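Local coordinates for protein peptide amidase (Stenotrophomonas maltophilia, PDB 1M22) that probably hydrolyses the C-terminal amide group of peptide amides, as an amidase signature enzyme, at residues E10-D15 and V231-A236; D66-D71 and P77-P82; A134-N139 and I215-S220; F219-A224 and E320-L325. All coordinates share one frame; numbering follows the deposited sequence.

How the contacts relate
From the N terminus, residues 10-15 open a long loop that contact 1 closes only at helix 231-241. Two other contacts lie wholly within that loop. Contact 2 closes a short excursion, bringing the end of helix 58-70 against the turn that leads into strand 82-86. Contact 3 follows in series and joins the short helical turn at 132-135 to the 215-220 loop. Contact 4 starts where contact 3 ends, sharing Phe219 and Ser220, and runs on to helix 319-340; its segments therefore alternate with those of contact 1. Contacts 1 and 2 touch through Val13 and Leu78, while contacts 3 and 4 meet on the opposite side of the chain's centre.

Contact 1. Residues E10-D15 and V231-A236; sequences ETDVAD and VADAAA
Asp233 lays its carboxylate over the backbone at the start of helix 13-21, overlapping Asp12 and Val13. The main bond is short and nearly straight: Val13 N donates to Asp233 OD1 at 2.8 Å, with an N-H...O angle of 164°. The N-H comes down from above the carboxylate, 37° out of its plane. Asp233 CG stands anti to its carbonyl carbon, which carries the carboxylate off helix 231-241 and across to Val13. That valine turns the branch anti to its carbonyl carbon to the same group, Val13 CG2 resting 3.5 Å from Asp233 CG.

One water accepts from Ala14 N at 2.9 Å and donates to Asp233 OD1 at 2.7 Å, so the first two amides of the helix are served by this oxygen, the second indirectly. Another water lies between Thr11 O and Asp233 OD2. Asp12 holds the N-cap position, yet its side chain makes no capping bond; the first helix amide, Val13 N, is bonded instead by the carboxylate of Asp233, distant in sequence. Asp12 OD1 is hydrogen-bonded to Ser230 OG, which also meets Asp233 N. Val13 and Asp233 both touch Val180 of strand 180-185, so the contact joins the N-terminal helix and helix 231-241 next to the central sheet.

The two carboxylates cross with their planes 87° apart, Asp12 OD1 standing 3.5 Å from Asp233 OD1. Two like charges this close would repel; the amide N-H groups of the helix start and the Ser230 hydroxyl probably offset much of that cost.

Contact 2. Residues D66-D71 and P77-P82; sequences DRERRD and PLHGIP
The last turn of helix 58-70 faces a type II beta turn, Leu78 to Ile81, the nearest CA atoms being those of Arg69 and His79, 8.4 Å apart. Ile81 N closes the turn on Leu78 O at 3.0 Å, and Gly80 supplies the positive phi, 84°, of its third position. From the second position His79 sends its ring into the helix side, CG anti to the backbone N (chi1 -167°).

Glu68 and Arg69 receive that ring. Glu68 CB meets the ring edge in plane, 3.9 Å from His79 CE1, while the carboxylate approaches obliquely and places Glu68 OE1 3.3 Å from His79 CE1. Arg69, bent at chi3, runs past the histidine in the opposite direction: its guanidinium stands almost perpendicular to the ring (85°), with Arg69 NH2 3.7 Å from His79 CD2. His79 O lies at the guanidinium edge, in its plane, 3.2 Å from Arg69 NH2.

This is a helix-loop-strand connection of the amidase fold, the turn feeding into strand 82-86, which ends at the active-site Lys86, in the large mixed sheet. The polar ends find their partners in the surrounding chain. His79 NE2 meets Arg65 O and His79 ND1 meets Arg75 N, one donating and the other accepting, consistent with a neutral ring protonated on NE2. Glu68 OE2 forms salt bridges with Arg65 and Arg75, and Arg69 NH2 is hydrogen-bonded to Gln17 OE1 of helix 13-21.

Contact 3. Residues A134-N139 and I215-S220; sequences ANFRGN and IPISFS
Ile217 touches the 134-139 segment with two branches at once. Its methyl CG2 sits over one face of the Phe136 ring, 4.2 Å from the ring centroid and 16° off the normal, a CH-pi contact displaced slightly toward the rim. The other branch runs past the root of the phenylalanine side chain, Ile217 CD1 lying 3.8 Å from Phe136 CB, and ends at Ala134, 3.7 Å from Ala134 CB and 3.6 Å from Ala134 O. An extended CG1-CD1 arm (chi2 -179°) gives the length needed to reach from Phe136 CB to Ala134. No hydrogen bond crosses, so shape and dispersion carry the contact.

In the second shell, Asp222 steadies the isoleucine backbone with both carboxylate oxygens, OD2 bonded to Ile217 N and OD1 to Ser218 N. The Ala134 side chain is about 4 Å from that of Ser165 and about 5 Å from that of Lys86, both active-site residues, so this apolar packing borders the catalytic centre.

Further out, Phe136 rests on Leu370 of helix 369-375. The contact lies where the short, weakly bonded helical turn at 132-135 meets the loop between strands 200-203 and 223-228, with helix 319-340 packed against Ile215 and Ser218 of that loop.

Contact 4. Residues F219-A224 and E320-L325; sequences FSQDTA and EAERTL
Gln221 NE2 is gripped by two acceptors, Glu322 OE2 across the contact and Thr186 O in a loop. The bond from Gln221 NE2 to Glu322 OE2 is long, 3.3 Å, but almost straight at 173°. It leaves close to the amide plane and reaches the carboxylate oxygen on its anti side, 33° out of the carboxylate plane. Both chains run extended beyond CG and cross at about a right angle.

The other half of the amide lies against carbon: Gln221 OE1 is 3.7 Å from Glu322 CG and 3.8 Å from Leu325 CD1. Leu325 turns its CG between backbone N and carbonyl carbon, the crowded position, and its CD1 approaches Ser220 CB at 4.3 Å. Glu322 packs on Val441 of helix 436-442 and Leu325 on Ala392 of helix 383-407, while Ser220 OG is hydrogen-bonded to Glu329 OE2. The contact joins the loop leading into strand 223-228 with helix 319-340, the Ser220 side chain about 6 Å from a bound buffer molecule.

Two acceptors at NE2 and carbon around OE1 are consistent with the amide being placed this way round, and the buried Glu322 carboxylate receives one long N-H bond, which may offset part of its burial cost.

Contact 1. Residues E10-D15 and V231-A236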
loop_
_atom_site.group_PDB
_atom_site.type_symbol
_atom_site.label_atom_id
_atom_site.label_comp_id
_atom_site.label_asym_id
_atom_site.label_seq_id
_atom_site.Cartn_x
_atom_site.Cartn_y
_atom_site.Cartn_z
ATOM N N GLU A 10 -18.393 -1.025 -5.201
ATOM C CA GLU A 10 -18.330 0.148 -4.335
ATOM C C GLU A 10 -19.014 -0.009 -2.981
ATOM O O GLU A 10 -19.332 0.986 -2.331
ATOM C CB GLU A 10 -18.928 1.364 -5.054
ATOM C CG GLU A 10 -18.349 1.627 -6.435
ATOM C CD GLU A 10 -16.841 1.775 -6.420
ATOM O OE1 GLU A 10 -16.332 2.637 -5.671
ATOM O OE2 GLU A 10 -16.168 1.030 -7.160
ATOM N N THR A 11 -19.236 -1.246 -2.548
ATOM C CA THR A 11 -19.890 -1.484 -1.265
ATOM C C THR A 11 -18.867 -1.574 -0.135
ATOM O O THR A 11 -17.946 -2.389 -0.185
ATOM C CB THR A 11 -20.722 -2.780 -1.302
ATOM O OG1 THR A 11 -21.619 -2.733 -2.418
ATOM C CG2 THR A 11 -21.535 -2.927 -0.022
ATOM N N ASP A 12 -19.040 -0.730 0.879
ATOM C CA ASP A 12 -18.131 -0.687 2.022
ATOM C C ASP A 12 -18.154 -1.947 2.875
ATOM O O ASP A 12 -19.139 -2.687 2.903
ATOM C CB ASP A 12 -18.451 0.514 2.919
ATOM C CG ASP A 12 -18.195 1.838 2.236
ATOM O OD1 ASP A 12 -17.085 2.025 1.702
ATOM O OD2 ASP A 12 -19.103 2.697 2.238
ATOM N N VAL A 13 -17.055 -2.169 3.586
ATOM C CA VAL A 13 -16.916 -3.318 4.465
ATOM C C VAL A 13 -18.051 -3.384 5.485
ATOM O O VAL A 13 -18.638 -4.444 5.699
ATOM C CB VAL A 13 -15.562 -3.272 5.214
ATOM C CG1 VAL A 13 -15.508 -4.356 6.279
ATOM C CG2 VAL A 13 -14.420 -3.451 4.220
ATOM N N ALA A 14 -18.365 -2.251 6.105
ATOM C CA ALA A 14 -19.423 -2.210 7.110
ATOM C C ALA A 14 -20.776 -2.592 6.521
ATOM O O ALA A 14 -21.602 -3.203 7.196
ATOM C CB ALA A 14 -19.499 -0.825 7.733
ATOM N N ASP A 15 -21.006 -2.224 5.267
ATOM C CA ASP A 15 -22.269 -2.550 4.617
ATOM C C ASP A 15 -22.323 -4.033 4.270
ATOM O O ASP A 15 -23.354 -4.678 4.450
ATOM C CB ASP A 15 -22.464 -1.690 3.367
ATOM C CG ASP A 15 -22.740 -0.237 3.702
ATOM O OD1 ASP A 15 -23.743 0.032 4.396
ATOM O OD2 ASP A 15 -21.955 0.637 3.279
ATOM N N VAL A 231 -12.149 5.465 2.954
ATOM C CA VAL A 231 -11.382 5.653 4.175
ATOM C C VAL A 231 -11.914 4.740 5.280
ATOM O O VAL A 231 -11.136 4.198 6.060
ATOM C CB VAL A 231 -11.430 7.131 4.632
ATOM C CG1 VAL A 231 -10.725 7.291 5.978
ATOM C CG2 VAL A 231 -10.772 8.021 3.579
ATOM N N ALA A 232 -13.231 4.561 5.342
ATOM C CA ALA A 232 -13.819 3.695 6.361
ATOM C C ALA A 232 -13.303 2.262 6.222
ATOM O O ALA A 232 -13.004 1.602 7.216
ATOM C CB ALA A 232 -15.340 3.719 6.249
ATOM N N ASP A 233 -13.204 1.778 4.987
ATOM C CA ASP A 233 -12.705 0.427 4.746
ATOM C C ASP A 233 -11.237 0.325 5.161
ATOM O O ASP A 233 -10.817 -0.663 5.765
ATOM C CB ASP A 233 -12.846 0.056 3.264
ATOM C CG ASP A 233 -14.276 -0.261 2.868
ATOM O OD1 ASP A 233 -15.188 -0.111 3.712
ATOM O OD2 ASP A 233 -14.486 -0.665 1.702
ATOM N N ALA A 234 -10.450 1.346 4.831
ATOM C CA ALA A 234 -9.039 1.340 5.196
ATOM C C ALA A 234 -8.881 1.322 6.714
ATOM O O ALA A 234 -8.002 0.637 7.247
ATOM C CB ALA A 234 -8.340 2.561 4.615
ATOM N N ALA A 235 -9.733 2.074 7.408
ATOM C CA ALA A 235 -9.688 2.143 8.866
ATOM C C ALA A 235 -10.027 0.793 9.487
ATOM O O ALA A 235 -9.431 0.397 10.489
ATOM C CB ALA A 235 -10.650 3.220 9.374
ATOM N N ALA A 236 -10.980 0.083 8.892
ATOM C CA ALA A 236 -11.365 -1.230 9.399
ATOM C C ALA A 236 -10.190 -2.197 9.278
ATOM O O ALA A 236 -9.906 -2.968 10.194
ATOM C CB ALA A 236 -12.563 -1.761 8.623
HETATM O O HOH W 1 -15.613 -3.277 0.782
HETATM O O HOH W 2 -16.703 0.170 5.989
#

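Contact 2. Residues D66-D71 and P77-P82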
loop_
_atom_site.group_PDB
_atom_site.type_symbol
_atom_site.label_atom_id
_atom_site.label_comp_id
_atom_site.label_asym_id
_atom_site.label_seq_id
_atom_site.Cartn_x
_atom_site.Cartn_y
_atom_site.Cartn_z
ATOM N N ASP A 66 -18.952 -18.900 7.364
ATOM C CA ASP A 66 -20.410 -18.947 7.351
ATOM C C ASP A 66 -20.935 -19.941 8.387
ATOM O O ASP A 66 -21.948 -19.684 9.036
ATOM C CB ASP A 66 -20.942 -19.306 5.957
ATOM C CG ASP A 66 -20.817 -18.155 4.968
ATOM O OD1 ASP A 66 -20.776 -16.986 5.415
ATOM O OD2 ASP A 66 -20.779 -18.417 3.745
ATOM N N ARG A 67 -20.256 -21.075 8.543
ATOM C CA ARG A 67 -20.683 -22.053 9.539
ATOM C C ARG A 67 -20.564 -21.422 10.927
ATOM O O ARG A 67 -21.453 -21.575 11.768
ATOM C CB ARG A 67 -19.830 -23.326 9.459
ATOM C CG ARG A 67 -20.268 -24.303 8.363
ATOM C CD ARG A 67 -19.507 -25.624 8.445
ATOM N NE ARG A 67 -18.144 -25.525 7.929
ATOM C CZ ARG A 67 -17.824 -25.556 6.639
ATOM N NH1 ARG A 67 -18.766 -25.690 5.715
ATOM N NH2 ARG A 67 -16.556 -25.452 6.272
ATOM N N GLU A 68 -19.473 -20.698 11.159
ATOM C CA GLU A 68 -19.267 -20.038 12.445
ATOM C C GLU A 68 -20.374 -19.017 12.684
ATOM O O GLU A 68 -20.900 -18.907 13.792
ATOM C CB GLU A 68 -17.899 -19.348 12.483
ATOM C CG GLU A 68 -16.724 -20.308 12.369
ATOM C CD GLU A 68 -15.383 -19.601 12.268
ATOM O OE1 GLU A 68 -15.351 -18.428 11.833
ATOM O OE2 GLU A 68 -14.356 -20.224 12.605
ATOM N N ARG A 69 -20.735 -18.271 11.643
ATOM C CA ARG A 69 -21.791 -17.274 11.771
ATOM C C ARG A 69 -23.107 -17.950 12.151
ATOM O O ARG A 69 -23.801 -17.501 13.062
ATOM C CB ARG A 69 -21.965 -16.498 10.463
ATOM C CG ARG A 69 -23.011 -15.388 10.538
ATOM C CD ARG A 69 -23.161 -14.663 9.206
ATOM N NE ARG A 69 -21.959 -13.924 8.825
ATOM C CZ ARG A 69 -21.636 -12.717 9.285
ATOM N NH1 ARG A 69 -22.421 -12.091 10.151
ATOM N NH2 ARG A 69 -20.522 -12.133 8.868
ATOM N N ARG A 70 -23.445 -19.033 11.456
ATOM C CA ARG A 70 -24.682 -19.751 11.741
ATOM C C ARG A 70 -24.652 -20.343 13.150
ATOM O O ARG A 70 -25.699 -20.591 13.749
ATOM C CB ARG A 70 -24.910 -20.864 10.708
ATOM C CG ARG A 70 -24.976 -20.371 9.261
ATOM C CD ARG A 70 -25.730 -21.345 8.357
ATOM N NE ARG A 70 -25.075 -22.645 8.234
ATOM C CZ ARG A 70 -23.994 -22.881 7.496
ATOM N NH1 ARG A 70 -23.433 -21.902 6.802
ATOM N NH2 ARG A 70 -23.472 -24.100 7.452
ATOM N N ASP A 71 -23.449 -20.553 13.678
ATOM C CA ASP A 71 -23.273 -21.112 15.017
ATOM C C ASP A 71 -23.209 -20.011 16.073
ATOM O O ASP A 71 -23.123 -20.290 17.269
ATOM C CB ASP A 71 -21.993 -21.951 15.067
ATOM C CG ASP A 71 -21.880 -22.770 16.338
ATOM O OD1 ASP A 71 -22.803 -23.565 16.622
ATOM O OD2 ASP A 71 -20.868 -22.624 17.052
ATOM N N PRO A 77 -15.738 -7.206 12.931
ATOM C CA PRO A 77 -16.108 -6.432 11.741
ATOM C C PRO A 77 -15.700 -7.017 10.391
ATOM O O PRO A 77 -16.342 -6.740 9.378
ATOM C CB PRO A 77 -15.444 -5.079 11.989
ATOM C CG PRO A 77 -15.420 -4.980 13.478
ATOM C CD PRO A 77 -15.002 -6.363 13.890
ATOM N N LEU A 78 -14.637 -7.815 10.369
ATOM C CA LEU A 78 -14.164 -8.393 9.114
ATOM C C LEU A 78 -14.576 -9.845 8.881
ATOM O O LEU A 78 -14.109 -10.476 7.932
ATOM C CB LEU A 78 -12.636 -8.296 9.029
ATOM C CG LEU A 78 -11.988 -6.909 9.087
ATOM C CD1 LEU A 78 -10.488 -7.048 8.880
ATOM C CD2 LEU A 78 -12.579 -6.002 8.021
ATOM N N HIS A 79 -15.457 -10.368 9.726
ATOM C CA HIS A 79 -15.892 -11.755 9.593
ATOM C C HIS A 79 -16.513 -12.038 8.227
ATOM O O HIS A 79 -17.563 -11.489 7.884
ATOM C CB HIS A 79 -16.897 -12.097 10.695
ATOM C CG HIS A 79 -17.160 -13.563 10.834
ATOM N ND1 HIS A 79 -16.662 -14.311 11.879
ATOM C CD2 HIS A 79 -17.848 -14.427 10.048
ATOM C CE1 HIS A 79 -17.032 -15.571 11.733
ATOM N NE2 HIS A 79 -17.753 -15.668 10.630
ATOM N N GLY A 80 -15.857 -12.900 7.453
ATOM C CA GLY A 80 -16.359 -13.260 6.137
ATOM C C GLY A 80 -16.001 -12.325 4.992
ATOM O O GLY A 80 -16.420 -12.556 3.862
ATOM N N ILE A 81 -15.227 -11.279 5.271
ATOM C CA ILE A 81 -14.833 -10.306 4.249
ATOM C C ILE A 81 -13.641 -10.793 3.418
ATOM O O ILE A 81 -12.577 -11.071 3.963
ATOM C CB ILE A 81 -14.464 -8.954 4.906
ATOM C CG1 ILE A 81 -15.682 -8.377 5.631
ATOM C CG2 ILE A 81 -13.934 -7.982 3.857
ATOM C CD1 ILE A 81 -16.835 -7.997 4.723
ATOM N N PRO A 82 -13.810 -10.905 2.086
ATOM C CA PRO A 82 -12.721 -11.365 1.212
ATOM C C PRO A 82 -11.717 -10.268 0.877
ATOM O O PRO A 82 -12.103 -9.154 0.513
ATOM C CB PRO A 82 -13.451 -11.841 -0.049
ATOM C CG PRO A 82 -14.875 -12.048 0.400
ATOM C CD PRO A 82 -15.088 -10.913 1.360
#

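Contact 3. Residues A134-N139 and I215-S220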
loop_
_atom_site.group_PDB
_atom_site.type_symbol
_atom_site.label_atom_id
_atom_site.label_comp_id
_atom_site.label_asym_id
_atom_site.label_seq_id
_atom_site.Cartn_x
_atom_site.Cartn_y
_atom_site.Cartn_z
ATOM N N ALA A 134 9.440 -5.803 -5.224
ATOM C CA ALA A 134 8.914 -4.520 -4.765
ATOM C C ALA A 134 9.671 -3.350 -5.381
ATOM O O ALA A 134 9.893 -2.317 -4.748
ATOM C CB ALA A 134 8.957 -4.447 -3.239
ATOM N N ASN A 135 10.050 -3.533 -6.641
ATOM C CA ASN A 135 10.783 -2.546 -7.424
ATOM C C ASN A 135 12.184 -2.221 -6.920
ATOM O O ASN A 135 12.678 -1.111 -7.119
ATOM C CB ASN A 135 9.968 -1.255 -7.582
ATOM C CG ASN A 135 10.480 -0.389 -8.718
ATOM O OD1 ASN A 135 10.931 -0.904 -9.742
ATOM N ND2 ASN A 135 10.408 0.926 -8.551
ATOM N N PHE A 136 12.828 -3.181 -6.268
ATOM C CA PHE A 136 14.195 -2.946 -5.824
ATOM C C PHE A 136 15.108 -3.958 -6.509
ATOM O O PHE A 136 15.938 -4.598 -5.865
ATOM C CB PHE A 136 14.331 -3.066 -4.304
ATOM C CG PHE A 136 15.499 -2.296 -3.754
ATOM C CD1 PHE A 136 15.454 -0.909 -3.691
ATOM C CD2 PHE A 136 16.656 -2.949 -3.348
ATOM C CE1 PHE A 136 16.548 -0.176 -3.234
ATOM C CE2 PHE A 136 17.759 -2.226 -2.887
ATOM C CZ PHE A 136 17.703 -0.836 -2.831
ATOM N N ARG A 137 14.949 -4.102 -7.822
ATOM C CA ARG A 137 15.767 -5.045 -8.573
ATOM C C ARG A 137 16.720 -4.371 -9.551
ATOM O O ARG A 137 17.921 -4.636 -9.523
ATOM C CB ARG A 137 14.895 -6.036 -9.344
ATOM C CG ARG A 137 15.670 -7.275 -9.769
ATOM C CD ARG A 137 14.941 -8.083 -10.819
ATOM N NE ARG A 137 15.066 -7.497 -12.152
ATOM C CZ ARG A 137 14.513 -8.021 -13.241
ATOM N NH1 ARG A 137 13.798 -9.132 -13.147
ATOM N NH2 ARG A 137 14.693 -7.447 -14.425
ATOM N N GLY A 138 16.196 -3.505 -10.414
ATOM C CA GLY A 138 17.067 -2.852 -11.381
ATOM C C GLY A 138 16.692 -1.441 -11.788
ATOM O O GLY A 138 15.669 -0.909 -11.353
ATOM N N ASN A 139 17.534 -0.833 -12.623
ATOM C CA ASN A 139 17.298 0.521 -13.120
ATOM C C ASN A 139 16.321 0.465 -14.293
ATOM O O ASN A 139 16.201 -0.561 -14.957
ATOM C CB ASN A 139 18.601 1.174 -13.606
ATOM C CG ASN A 139 19.663 1.250 -12.528
ATOM O OD1 ASN A 139 19.367 1.491 -11.360
ATOM N ND2 ASN A 139 20.920 1.068 -12.925
ATOM N N ILE A 215 8.634 -10.179 2.591
ATOM C CA ILE A 215 9.911 -10.079 1.877
ATOM C C ILE A 215 10.221 -8.593 1.980
ATOM O O ILE A 215 9.456 -7.748 1.515
ATOM C CB ILE A 215 9.778 -10.528 0.412
ATOM C CG1 ILE A 215 9.410 -12.013 0.381
ATOM C CG2 ILE A 215 11.086 -10.281 -0.338
ATOM C CD1 ILE A 215 9.250 -12.593 -1.009
ATOM N N PRO A 216 11.363 -8.252 2.579
ATOM C CA PRO A 216 11.735 -6.852 2.763
ATOM C C PRO A 216 12.586 -6.110 1.757
ATOM O O PRO A 216 13.046 -6.643 0.747
ATOM C CB PRO A 216 12.456 -6.903 4.094
ATOM C CG PRO A 216 13.310 -8.148 3.896
ATOM C CD PRO A 216 12.330 -9.140 3.254
ATOM N N ILE A 217 12.755 -4.835 2.078
ATOM C CA ILE A 217 13.663 -3.952 1.374
ATOM C C ILE A 217 14.378 -3.249 2.525
ATOM O O ILE A 217 15.561 -3.466 2.745
ATOM C CB ILE A 217 13.001 -2.869 0.490
ATOM C CG1 ILE A 217 12.344 -3.503 -0.738
ATOM C CG2 ILE A 217 14.083 -1.889 0.016
ATOM C CD1 ILE A 217 11.693 -2.496 -1.671
ATOM N N SER A 218 13.634 -2.469 3.308
ATOM C CA SER A 218 14.206 -1.694 4.410
ATOM C C SER A 218 13.499 -1.806 5.766
ATOM O O SER A 218 12.312 -1.496 5.882
ATOM C CB SER A 218 14.228 -0.225 3.984
ATOM O OG SER A 218 14.458 0.649 5.070
ATOM N N PHE A 219 14.213 -2.220 6.806
ATOM C CA PHE A 219 13.561 -2.289 8.104
ATOM C C PHE A 219 13.298 -0.880 8.631
ATOM O O PHE A 219 12.430 -0.677 9.478
ATOM C CB PHE A 219 14.384 -3.115 9.105
ATOM C CG PHE A 219 15.808 -2.676 9.252
ATOM C CD1 PHE A 219 16.129 -1.500 9.918
ATOM C CD2 PHE A 219 16.835 -3.461 8.745
ATOM C CE1 PHE A 219 17.462 -1.115 10.078
ATOM C CE2 PHE A 219 18.168 -3.085 8.901
ATOM C CZ PHE A 219 18.480 -1.912 9.567
ATOM N N SER A 220 14.025 0.106 8.115
ATOM C CA SER A 220 13.824 1.482 8.544
ATOM C C SER A 220 12.566 2.127 7.955
ATOM O O SER A 220 11.934 2.957 8.614
ATOM C CB SER A 220 15.034 2.345 8.165
ATOM O OG SER A 220 16.180 1.992 8.922
#

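Contact 4. Residues F219-A224 and E320-L325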
loop_
_atom_site.group_PDB
_atom_site.type_symbol
_atom_site.label_atom_id
_atom_site.label_comp_id
_atom_site.label_asym_id
_atom_site.label_seq_id
_atom_site.Cartn_x
_atom_site.Cartn_y
_atom_site.Cartn_z
ATOM N N PHE A 219 14.213 -2.220 6.806
ATOM C CA PHE A 219 13.561 -2.289 8.104
ATOM C C PHE A 219 13.298 -0.880 8.631
ATOM O O PHE A 219 12.430 -0.677 9.478
ATOM C CB PHE A 219 14.384 -3.115 9.105
ATOM C CG PHE A 219 15.808 -2.676 9.252
ATOM C CD1 PHE A 219 16.129 -1.500 9.918
ATOM C CD2 PHE A 219 16.835 -3.461 8.745
ATOM C CE1 PHE A 219 17.462 -1.115 10.078
ATOM C CE2 PHE A 219 18.168 -3.085 8.901
ATOM C CZ PHE A 219 18.480 -1.912 9.567
ATOM N N SER A 220 14.025 0.106 8.115
ATOM C CA SER A 220 13.824 1.482 8.544
ATOM C C SER A 220 12.566 2.127 7.955
ATOM O O SER A 220 11.934 2.957 8.614
ATOM C CB SER A 220 15.034 2.345 8.165
ATOM O OG SER A 220 16.180 1.992 8.922
ATOM N N GLN A 221 12.190 1.736 6.738
ATOM C CA GLN A 221 11.044 2.353 6.064
ATOM C C GLN A 221 9.865 1.456 5.704
ATOM O O GLN A 221 8.760 1.950 5.498
ATOM C CB GLN A 221 11.535 3.051 4.785
ATOM C CG GLN A 221 12.645 4.064 5.052
ATOM C CD GLN A 221 13.174 4.777 3.814
ATOM O OE1 GLN A 221 14.207 5.444 3.878
ATOM N NE2 GLN A 221 12.473 4.653 2.691
ATOM N N ASP A 222 10.092 0.151 5.627
ATOM C CA ASP A 222 9.047 -0.793 5.236
ATOM C C ASP A 222 7.831 -0.867 6.137
ATOM O O ASP A 222 7.943 -0.839 7.358
ATOM C CB ASP A 222 9.589 -2.224 5.192
ATOM C CG ASP A 222 10.429 -2.530 3.967
ATOM O OD1 ASP A 222 10.820 -1.612 3.221
ATOM O OD2 ASP A 222 10.707 -3.735 3.769
ATOM N N THR A 223 6.662 -0.986 5.522
ATOM C CA THR A 223 5.442 -1.223 6.273
ATOM C C THR A 223 4.306 -1.632 5.369
ATOM O O THR A 223 4.194 -1.172 4.230
ATOM C CB THR A 223 4.963 -0.024 7.118
ATOM O OG1 THR A 223 3.817 -0.432 7.885
ATOM C CG2 THR A 223 4.577 1.153 6.239
ATOM N N ALA A 224 3.485 -2.538 5.875
ATOM C CA ALA A 224 2.307 -2.971 5.154
ATOM C C ALA A 224 1.250 -1.918 5.471
ATOM O O ALA A 224 1.372 -1.158 6.440
ATOM C CB ALA A 224 1.853 -4.339 5.642
ATOM N N GLU A 320 20.196 10.931 -1.394
ATOM C CA GLU A 320 21.424 10.142 -1.386
ATOM C C GLU A 320 21.521 9.203 -0.187
ATOM O O GLU A 320 21.884 8.034 -0.329
ATOM C CB GLU A 320 22.637 11.074 -1.423
ATOM C CG GLU A 320 23.976 10.363 -1.434
ATOM C CD GLU A 320 25.132 11.305 -1.704
ATOM O OE1 GLU A 320 25.291 12.292 -0.952
ATOM O OE2 GLU A 320 25.884 11.058 -2.669
ATOM N N ALA A 321 21.199 9.718 0.996
ATOM C CA ALA A 321 21.251 8.915 2.211
ATOM C C ALA A 321 20.258 7.759 2.131
ATOM O O ALA A 321 20.555 6.644 2.566
ATOM C CB ALA A 321 20.947 9.786 3.428
ATOM N N GLU A 322 19.080 8.028 1.577
ATOM C CA GLU A 322 18.061 6.993 1.449
ATOM C C GLU A 322 18.536 5.878 0.522
ATOM O O GLU A 322 18.380 4.701 0.826
ATOM C CB GLU A 322 16.751 7.587 0.916
ATOM C CG GLU A 322 15.676 6.535 0.682
ATOM C CD GLU A 322 14.415 7.096 0.062
ATOM O OE1 GLU A 322 14.450 8.231 -0.463
ATOM O OE2 GLU A 322 13.387 6.384 0.091
ATOM N N ARG A 323 19.122 6.255 -0.610
ATOM C CA ARG A 323 19.622 5.275 -1.568
ATOM C C ARG A 323 20.597 4.347 -0.854
ATOM O O ARG A 323 20.530 3.127 -0.988
ATOM C CB ARG A 323 20.326 6.001 -2.720
ATOM C CG ARG A 323 20.895 5.110 -3.815
ATOM C CD ARG A 323 21.514 5.969 -4.913
ATOM N NE ARG A 323 21.902 5.200 -6.094
ATOM C CZ ARG A 323 22.893 4.314 -6.129
ATOM N NH1 ARG A 323 23.615 4.072 -5.042
ATOM N NH2 ARG A 323 23.164 3.671 -7.256
ATOM N N THR A 324 21.498 4.941 -0.081
ATOM C CA THR A 324 22.491 4.179 0.656
ATOM C C THR A 324 21.884 3.228 1.683
ATOM O O THR A 324 22.204 2.040 1.700
ATOM C CB THR A 324 23.474 5.122 1.379
ATOM O OG1 THR A 324 24.199 5.887 0.408
ATOM C CG2 THR A 324 24.453 4.331 2.231
ATOM N N LEU A 325 20.997 3.734 2.534
ATOM C CA LEU A 325 20.422 2.873 3.560
ATOM C C LEU A 325 19.598 1.727 2.972
ATOM O O LEU A 325 19.604 0.623 3.509
ATOM C CB LEU A 325 19.594 3.702 4.557
ATOM C CG LEU A 325 18.205 4.219 4.188
ATOM C CD1 LEU A 325 17.161 3.151 4.501
ATOM C CD2 LEU A 325 17.911 5.476 4.990
#